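Local coordinates for alkaline phosphatase (Antarctic bacterium, PDB 2W5V), which probably hydrolyses phosphate monoesters as a zinc- and magnesium-dependent alkaline phosphatase from a cold-living bacterium, at residues L199-F213 with F230-K244. The protein carries 1 engineered substitution. Residues are numbered along the deposited sequence; the frame is centred on the assembly and turned at random.
Sequences LTDFSSIASNRKMGF and FLSAATDLAIQFLSK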
ATOM      1  N   LEU B 199       6.526   1.277  34.419  1.00 28.99           N
ATOM      2  CA  LEU B 199       5.693   2.418  34.068  1.00 25.30           C
ATOM      3  C   LEU B 199       4.741   2.653  35.222  1.00 31.84           C
ATOM      4  O   LEU B 199       4.245   1.707  35.822  1.00 38.28           O
ATOM      5  CB  LEU B 199       4.867   2.151  32.811  1.00 28.94           C
ATOM      6  CG  LEU B 199       5.431   2.403  31.425  1.00 30.10           C
ATOM      7  CD1 LEU B 199       4.322   2.126  30.403  1.00 34.43           C
ATOM      8  CD2 LEU B 199       5.976   3.814  31.278  1.00 24.14           C
ATOM      9  N   THR B 200       4.492   3.916  35.533  1.00 37.04           N
ATOM     10  CA  THR B 200       3.576   4.274  36.602  1.00 38.89           C
ATOM     11  C   THR B 200       2.358   4.947  35.984  1.00 43.11           C
ATOM     12  O   THR B 200       2.223   4.990  34.758  1.00 41.84           O
ATOM     13  CB  THR B 200       4.246   5.249  37.570  1.00 47.42           C
ATOM     14  OG1 THR B 200       4.668   6.408  36.845  1.00 48.82           O
ATOM     15  CG2 THR B 200       5.465   4.603  38.204  1.00 46.43           C
ATOM     16  N   ASP B 201       1.473   5.472  36.824  1.00 44.64           N
ATOM     17  CA  ASP B 201       0.329   6.235  36.328  1.00 47.13           C
ATOM     18  C   ASP B 201       0.668   7.722  36.283  1.00 45.12           C
ATOM     19  O   ASP B 201       1.729   8.141  36.760  1.00 49.41           O
ATOM     20  CB  ASP B 201      -0.912   5.997  37.192  1.00 53.08           C
ATOM     21  CG  ASP B 201      -0.848   6.733  38.519  1.00 72.18           C
ATOM     22  OD1 ASP B 201       0.276   6.976  39.014  1.00 73.82           O
ATOM     23  OD2 ASP B 201      -1.925   7.067  39.066  1.00 79.93           O
ATOM     24  N   PHE B 202      -0.234   8.523  35.725  1.00 36.33           N
ATOM     25  CA  PHE B 202       0.027   9.948  35.572  1.00 35.31           C
ATOM     26  C   PHE B 202       0.286  10.664  36.900  1.00 40.06           C
ATOM     27  O   PHE B 202       1.256  11.411  37.025  1.00 35.47           O
ATOM     28  CB  PHE B 202      -1.100  10.641  34.807  1.00 35.73           C
ATOM     29  CG  PHE B 202      -0.908  12.124  34.666  1.00 39.35           C
ATOM     30  CD1 PHE B 202       0.214  12.634  34.029  1.00 35.51           C
ATOM     31  CD2 PHE B 202      -1.843  13.008  35.176  1.00 46.09           C
ATOM     32  CE1 PHE B 202       0.397  13.997  33.901  1.00 35.47           C
ATOM     33  CE2 PHE B 202      -1.665  14.374  35.051  1.00 45.66           C
ATOM     34  CZ  PHE B 202      -0.544  14.869  34.414  1.00 38.55           C
ATOM     35  N   SER B 203      -0.575  10.433  37.886  1.00 44.23           N
ATOM     36  CA  SER B 203      -0.464  11.123  39.170  1.00 49.23           C
ATOM     37  C   SER B 203       0.897  10.918  39.835  1.00 47.70           C
ATOM     38  O   SER B 203       1.392  11.795  40.550  1.00 47.10           O
ATOM     39  CB  SER B 203      -1.586  10.691  40.110  1.00 53.16           C
ATOM     40  OG  SER B 203      -2.847  10.979  39.537  1.00 60.61           O
ATOM     41  N   SER B 204       1.500   9.759  39.591  1.00 47.16           N
ATOM     42  CA  SER B 204       2.833   9.462  40.115  1.00 48.13           C
ATOM     43  C   SER B 204       3.912  10.428  39.608  1.00 40.30           C
ATOM     44  O   SER B 204       4.896  10.696  40.303  1.00 39.61           O
ATOM     45  CB  SER B 204       3.231   8.029  39.758  1.00 47.82           C
ATOM     46  OG  SER B 204       2.621   7.092  40.629  1.00 51.25           O
ATOM     47  N   ILE B 205       3.730  10.944  38.397  1.00 41.77           N
ATOM     48  CA  ILE B 205       4.782  11.726  37.747  1.00 37.80           C
ATOM     49  C   ILE B 205       4.363  13.157  37.430  1.00 37.29           C
ATOM     50  O   ILE B 205       5.146  13.930  36.874  1.00 36.49           O
ATOM     51  CB  ILE B 205       5.244  11.063  36.428  1.00 33.42           C
ATOM     52  CG1 ILE B 205       4.069  10.935  35.452  1.00 24.80           C
ATOM     53  CG2 ILE B 205       5.856   9.698  36.697  1.00 33.80           C
ATOM     54  CD1 ILE B 205       4.488  10.574  34.035  1.00 23.32           C
ATOM     55  N   ALA B 206       3.134  13.510  37.792  1.00 36.38           N
ATOM     56  CA  ALA B 206       2.538  14.760  37.332  1.00 38.15           C
ATOM     57  C   ALA B 206       3.364  15.999  37.665  1.00 40.57           C
ATOM     58  O   ALA B 206       3.412  16.943  36.877  1.00 44.67           O
ATOM     59  CB  ALA B 206       1.132  14.905  37.874  1.00 40.09           C
ATOM     60  N   SER B 207       4.007  16.005  38.829  1.00 38.57           N
ATOM     61  CA  SER B 207       4.733  17.199  39.262  1.00 35.54           C
ATOM     62  C   SER B 207       6.215  17.194  38.882  1.00 38.34           C
ATOM     63  O   SER B 207       6.968  18.070  39.300  1.00 46.33           O
ATOM     64  CB  SER B 207       4.560  17.432  40.767  1.00 45.47           C
ATOM     65  OG  SER B 207       4.990  16.308  41.508  1.00 49.86           O
ATOM     66  N   ASN B 208       6.637  16.214  38.091  1.00 28.86           N
ATOM     67  CA  ASN B 208       8.007  16.209  37.591  1.00 31.67           C
ATOM     68  C   ASN B 208       8.144  17.133  36.382  1.00 32.48           C
ATOM     69  O   ASN B 208       7.214  17.261  35.591  1.00 34.92           O
ATOM     70  CB  ASN B 208       8.435  14.795  37.208  1.00 32.07           C
ATOM     71  CG  ASN B 208       8.465  13.849  38.390  1.00 35.37           C
ATOM     72  OD1 ASN B 208       8.266  12.646  38.234  1.00 38.94           O
ATOM     73  ND2 ASN B 208       8.722  14.384  39.574  1.00 30.65           N
ATOM     74  N   ARG B 209       9.305  17.766  36.233  1.00 31.70           N
ATOM     75  CA  ARG B 209       9.554  18.618  35.074  1.00 32.60           C
ATOM     76  C   ARG B 209       9.748  17.782  33.801  1.00 31.94           C
ATOM     77  O   ARG B 209       9.198  18.098  32.743  1.00 30.53           O
ATOM     78  CB  ARG B 209      10.764  19.522  35.324  1.00 37.70           C
ATOM     79  CG  ARG B 209      11.166  20.378  34.135  1.00 44.37           C
ATOM     80  CD  ARG B 209       9.991  21.175  33.563  1.00 50.55           C
ATOM     81  NE  ARG B 209      10.390  21.978  32.404  1.00 52.54           N
ATOM     82  CZ  ARG B 209      10.311  21.575  31.135  1.00 49.41           C
ATOM     83  NH1 ARG B 209       9.837  20.366  30.834  1.00 32.77           N
ATOM     84  NH2 ARG B 209      10.706  22.390  30.159  1.00 43.73           N
ATOM     85  N   LYS B 210      10.538  16.718  33.903  1.00 29.26           N
ATOM     86  CA  LYS B 210      10.703  15.785  32.794  1.00 23.25           C
ATOM     87  C   LYS B 210      10.703  14.375  33.348  1.00 24.91           C
ATOM     88  O   LYS B 210      11.013  14.169  34.514  1.00 28.60           O
ATOM     89  CB  LYS B 210      12.024  16.012  32.070  1.00 24.44           C
ATOM     90  CG  LYS B 210      12.261  17.410  31.542  1.00 27.35           C
ATOM     91  CD  LYS B 210      13.608  17.415  30.825  1.00 36.75           C
ATOM     92  CE  LYS B 210      14.230  18.788  30.741  1.00 35.77           C
ATOM     93  NZ  LYS B 210      15.685  18.653  30.457  1.00 29.48           N
ATOM     94  N   MET B 211      10.396  13.399  32.504  1.00 28.32           N
ATOM     95  CA  MET B 211      10.283  12.029  32.979  1.00 24.57           C
ATOM     96  C   MET B 211      10.903  11.049  32.000  1.00 27.52           C
ATOM     97  O   MET B 211      10.644  11.114  30.799  1.00 31.62           O
ATOM     98  CB  MET B 211       8.812  11.683  33.215  1.00 28.55           C
ATOM     99  CG  MET B 211       8.615  10.366  33.934  1.00 34.16           C
ATOM    100  SD  MET B 211       9.236  10.476  35.613  1.00 39.59           S
ATOM    101  CE  MET B 211       9.562   8.754  35.981  1.00 39.19           C
ATOM    102  N   GLY B 212      11.717  10.137  32.515  1.00 25.26           N
ATOM    103  CA  GLY B 212      12.342   9.124  31.681  1.00 25.43           C
ATOM    104  C   GLY B 212      12.151   7.730  32.255  1.00 30.21           C
ATOM    105  O   GLY B 212      12.380   7.499  33.445  1.00 26.83           O
ATOM    106  N   PHE B 213      11.720   6.795  31.411  1.00 27.87           N
ATOM    107  CA  PHE B 213      11.562   5.401  31.821  1.00 24.56           C
ATOM    108  C   PHE B 213      12.550   4.518  31.059  1.00 29.89           C
ATOM    109  O   PHE B 213      12.483   4.419  29.825  1.00 27.57           O
ATOM    110  CB  PHE B 213      10.139   4.909  31.538  1.00 30.53           C
ATOM    111  CG  PHE B 213       9.082   5.531  32.412  1.00 27.01           C
ATOM    112  CD1 PHE B 213       8.737   4.952  33.627  1.00 29.63           C
ATOM    113  CD2 PHE B 213       8.405   6.671  32.000  1.00 29.46           C
ATOM    114  CE1 PHE B 213       7.745   5.511  34.429  1.00 30.63           C
ATOM    115  CE2 PHE B 213       7.417   7.240  32.794  1.00 27.20           C
ATOM    116  CZ  PHE B 213       7.084   6.658  34.011  1.00 29.26           C
ATOM    117  N   PHE B 230       2.723  -2.244  27.131  1.00 29.51           N
ATOM    118  CA  PHE B 230       3.703  -1.174  27.299  1.00 27.90           C
ATOM    119  C   PHE B 230       3.551  -0.032  26.287  1.00 26.76           C
ATOM    120  O   PHE B 230       3.489   1.138  26.661  1.00 23.35           O
ATOM    121  CB  PHE B 230       5.123  -1.714  27.209  1.00 25.43           C
ATOM    122  CG  PHE B 230       6.156  -0.632  27.084  1.00 23.51           C
ATOM    123  CD1 PHE B 230       6.470   0.166  28.175  1.00 24.11           C
ATOM    124  CD2 PHE B 230       6.798  -0.398  25.880  1.00 26.85           C
ATOM    125  CE1 PHE B 230       7.424   1.171  28.072  1.00 23.90           C
ATOM    126  CE2 PHE B 230       7.750   0.610  25.763  1.00 21.74           C
ATOM    127  CZ  PHE B 230       8.063   1.395  26.864  1.00 28.92           C
ATOM    128  N   LEU B 231       3.509  -0.362  25.000  1.00 24.73           N
ATOM    129  CA  LEU B 231       3.525   0.689  23.990  1.00 23.86           C
ATOM    130  C   LEU B 231       2.306   1.606  24.132  1.00 28.21           C
ATOM    131  O   LEU B 231       2.444   2.827  24.157  1.00 24.00           O
ATOM    132  CB  LEU B 231       3.634   0.104  22.574  1.00 19.36           C
ATOM    133  CG  LEU B 231       3.730   1.100  21.418  1.00 22.19           C
ATOM    134  CD1 LEU B 231       4.943   2.003  21.575  1.00 24.08           C
ATOM    135  CD2 LEU B 231       3.782   0.355  20.097  1.00 25.02           C
ATOM    136  N   SER B 232       1.115   1.027  24.241  1.00 25.04           N
ATOM    137  CA  SER B 232      -0.078   1.841  24.452  1.00 23.58           C
ATOM    138  C   SER B 232      -0.009   2.634  25.756  1.00 26.30           C
ATOM    139  O   SER B 232      -0.240   3.842  25.766  1.00 29.03           O
ATOM    140  CB  SER B 232      -1.345   0.985  24.431  1.00 21.69           C
ATOM    141  OG  SER B 232      -1.565   0.469  23.132  1.00 31.26           O
ATOM    142  N   ALA B 233       0.303   1.949  26.853  1.00 23.49           N
ATOM    143  CA  ALA B 233       0.320   2.584  28.167  1.00 22.33           C
ATOM    144  C   ALA B 233       1.319   3.738  28.224  1.00 25.67           C
ATOM    145  O   ALA B 233       1.038   4.781  28.814  1.00 25.30           O
ATOM    146  CB  ALA B 233       0.625   1.558  29.262  1.00 23.90           C
ATOM    147  N   ALA B 234       2.488   3.543  27.617  1.00 23.20           N
ATOM    148  CA  ALA B 234       3.532   4.561  27.639  1.00 25.40           C
ATOM    149  C   ALA B 234       3.163   5.743  26.748  1.00 27.93           C
ATOM    150  O   ALA B 234       3.468   6.889  27.069  1.00 21.93           O
ATOM    151  CB  ALA B 234       4.867   3.971  27.223  1.00 25.67           C
ATOM    152  N   THR B 235       2.504   5.460  25.628  1.00 23.10           N
ATOM    153  CA  THR B 235       2.011   6.523  24.760  1.00 21.65           C
ATOM    154  C   THR B 235       0.925   7.335  25.476  1.00 22.93           C
ATOM    155  O   THR B 235       0.911   8.567  25.426  1.00 22.89           O
ATOM    156  CB  THR B 235       1.447   5.943  23.445  1.00 22.35           C
ATOM    157  OG1 THR B 235       2.484   5.232  22.761  1.00 23.87           O
ATOM    158  CG2 THR B 235       0.937   7.051  22.543  1.00 24.17           C
ATOM    159  N   ASP B 236       0.014   6.643  26.152  1.00 24.65           N
ATOM    160  CA  ASP B 236      -1.062   7.322  26.866  1.00 30.25           C
ATOM    161  C   ASP B 236      -0.500   8.161  28.011  1.00 32.17           C
ATOM    162  O   ASP B 236      -0.986   9.258  28.306  1.00 30.92           O
ATOM    163  CB  ASP B 236      -2.062   6.311  27.416  1.00 42.70           C
ATOM    164  CG  ASP B 236      -3.308   6.973  27.960  1.00 62.77           C
ATOM    165  OD1 ASP B 236      -4.082   7.531  27.149  1.00 69.70           O
ATOM    166  OD2 ASP B 236      -3.513   6.941  29.195  1.00 65.66           O
ATOM    167  N   LEU B 237       0.523   7.629  28.664  1.00 24.79           N
ATOM    168  CA  LEU B 237       1.179   8.349  29.746  1.00 26.13           C
ATOM    169  C   LEU B 237       1.874   9.600  29.194  1.00 26.34           C
ATOM    170  O   LEU B 237       1.779  10.684  29.779  1.00 25.96           O
ATOM    171  CB  LEU B 237       2.186   7.442  30.449  1.00 24.90           C
ATOM    172  CG  LEU B 237       2.798   7.981  31.738  1.00 31.43           C
ATOM    173  CD1 LEU B 237       1.713   8.214  32.781  1.00 30.25           C
ATOM    174  CD2 LEU B 237       3.843   7.012  32.254  1.00 36.22           C
ATOM    175  N   ALA B 238       2.562   9.446  28.063  1.00 27.07           N
ATOM    176  CA  ALA B 238       3.244  10.567  27.416  1.00 27.77           C
ATOM    177  C   ALA B 238       2.249  11.670  27.084  1.00 26.90           C
ATOM    178  O   ALA B 238       2.500  12.847  27.325  1.00 23.02           O
ATOM    179  CB  ALA B 238       3.957  10.101  26.150  1.00 23.15           C
ATOM    180  N   ILE B 239       1.115  11.281  26.522  1.00 22.13           N
ATOM    181  CA  ILE B 239       0.074  12.245  26.198  1.00 27.99           C
ATOM    182  C   ILE B 239      -0.367  13.057  27.422  1.00 31.05           C
ATOM    183  O   ILE B 239      -0.446  14.286  27.368  1.00 27.84           O
ATOM    184  CB  ILE B 239      -1.139  11.562  25.568  1.00 24.34           C
ATOM    185  CG1 ILE B 239      -0.792  11.109  24.147  1.00 19.14           C
ATOM    186  CG2 ILE B 239      -2.318  12.519  25.557  1.00 21.01           C
ATOM    187  CD1 ILE B 239      -1.837  10.174  23.527  1.00 18.24           C
ATOM    188  N   GLN B 240      -0.646  12.373  28.525  1.00 25.03           N
ATOM    189  CA  GLN B 240      -1.081  13.062  29.737  1.00 24.20           C
ATOM    190  C   GLN B 240       0.017  13.946  30.296  1.00 25.57           C
ATOM    191  O   GLN B 240      -0.240  15.068  30.726  1.00 27.69           O
ATOM    192  CB  GLN B 240      -1.515  12.064  30.806  1.00 29.66           C
ATOM    193  CG  GLN B 240      -2.582  11.096  30.356  1.00 34.63           C
ATOM    194  CD  GLN B 240      -2.992  10.162  31.469  1.00 45.31           C
ATOM    195  OE1 GLN B 240      -3.698  10.560  32.400  1.00 50.41           O
ATOM    196  NE2 GLN B 240      -2.543   8.912  31.389  1.00 46.73           N
ATOM    197  N   PHE B 241       1.246  13.444  30.299  1.00 24.17           N
ATOM    198  CA  PHE B 241       2.335  14.204  30.896  1.00 28.84           C
ATOM    199  C   PHE B 241       2.644  15.451  30.081  1.00 33.12           C
ATOM    200  O   PHE B 241       2.877  16.524  30.638  1.00 30.78           O
ATOM    201  CB  PHE B 241       3.600  13.359  31.015  1.00 27.89           C
ATOM    202  CG  PHE B 241       4.752  14.096  31.646  1.00 30.22           C
ATOM    203  CD1 PHE B 241       4.833  14.222  33.025  1.00 24.68           C
ATOM    204  CD2 PHE B 241       5.749  14.658  30.866  1.00 30.08           C
ATOM    205  CE1 PHE B 241       5.883  14.899  33.618  1.00 23.30           C
ATOM    206  CE2 PHE B 241       6.811  15.338  31.453  1.00 27.51           C
ATOM    207  CZ  PHE B 241       6.877  15.459  32.831  1.00 24.75           C
ATOM    208  N   LEU B 242       2.652  15.300  28.758  1.00 26.66           N
ATOM    209  CA  LEU B 242       3.064  16.388  27.883  1.00 26.19           C
ATOM    210  C   LEU B 242       1.978  17.445  27.707  1.00 30.13           C
ATOM    211  O   LEU B 242       2.266  18.565  27.293  1.00 28.94           O
ATOM    212  CB  LEU B 242       3.527  15.849  26.525  1.00 22.42           C
ATOM    213  CG  LEU B 242       4.813  15.023  26.615  1.00 15.12           C
ATOM    214  CD1 LEU B 242       5.141  14.403  25.268  1.00 20.68           C
ATOM    215  CD2 LEU B 242       5.972  15.878  27.138  1.00 20.61           C
ATOM    216  N   SER B 243       0.734  17.094  28.023  1.00 30.09           N
ATOM    217  CA  SER B 243      -0.355  18.048  27.871  1.00 32.79           C
ATOM    218  C   SER B 243      -0.677  18.773  29.174  1.00 35.20           C
ATOM    219  O   SER B 243      -1.647  19.522  29.246  1.00 35.98           O
ATOM    220  CB  SER B 243      -1.608  17.389  27.273  1.00 28.65           C
ATOM    221  OG  SER B 243      -2.049  16.296  28.052  1.00 33.17           O
ATOM    222  N   LYS B 244       0.141  18.549  30.198  1.00 39.82           N
ATOM    223  CA  LYS B 244       0.046  19.327  31.430  1.00 45.08           C
ATOM    224  C   LYS B 244      -0.021  20.813  31.109  1.00 47.00           C
ATOM    225  O   LYS B 244       0.637  21.286  30.178  1.00 46.61           O
ATOM    226  CB  LYS B 244       1.271  19.092  32.313  1.00 45.42           C
ATOM    227  CG  LYS B 244       1.206  17.859  33.179  1.00 47.78           C
ATOM    228  CD  LYS B 244       2.597  17.485  33.679  1.00 50.81           C
ATOM    229  CE  LYS B 244       3.296  18.658  34.345  1.00 45.61           C
ATOM    230  NZ  LYS B 244       4.666  18.285  34.801  1.00 35.62           N
TER
HETATM  231  O   HOH W   1      -2.379   7.331  34.345  1.00 39.91           O
HETATM  232  O   HOH W   2       6.634  18.944  32.585  1.00 37.44           O
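Leu237 and Phe241 of helix 230-242 pack under the turn and short helix of segment 199-213, and this is the tight part of the contact. The two methyls of Leu237 go to different partners. CD1 lies 3.5 Å from Phe202 N and meets Ile205 CD1 tip to tip, while CD2 sits 3.6 Å from Phe213 CE2. One turn on, with CG anti to the backbone N (chi1 -179°), the ring of Phe241 is carried toward the Ile205-Asn208 type I turn. Met211 CB lies over one face of that ring. The edge of the Phe241 ring faces backbone carbonyls, with CZ 3.3 Å from Asn208 O. Towards the start of the helix, Leu199 CD1 fits among Phe230, Ala233 and Ala234, 3.7 Å from Ala234 CB.

The other side is partly exposed and hydrated. The Phe202 ring is still sandwiched between Gln240 CB, a CH-pi contact 4.1 Å from the ring centroid, and Ala206 CB on the opposite face. Lys244 CG meets its edge in plane. The looser elements are the polar ends of Gln240 and Lys244, which share waters with the backbone. One water takes the Phe202 N-H and a weak bond from Gln240 NE2. Lys244 bends at chi3 (52°) and brings NZ to Ala206 O at 2.8 Å, the donor tilted 30° from the carbonyl plane. NZ also gives a bond to a water held by Arg209 O. A methionine in its place would probably leave Ala206 O without this donor and the water without one of its mates.

Strand 210-214 runs nearly antiparallel to the helix, whose far side packs on strands 165-169, 249-255 and 124-129 through Leu231, Ala238 and Leu242. Segment 199-213 belongs to the connection between the parallel neighbours 192-195 and 210-214 at the outer end of the sheet, a beta-alpha-beta crossover with a short, weakly bonded helix.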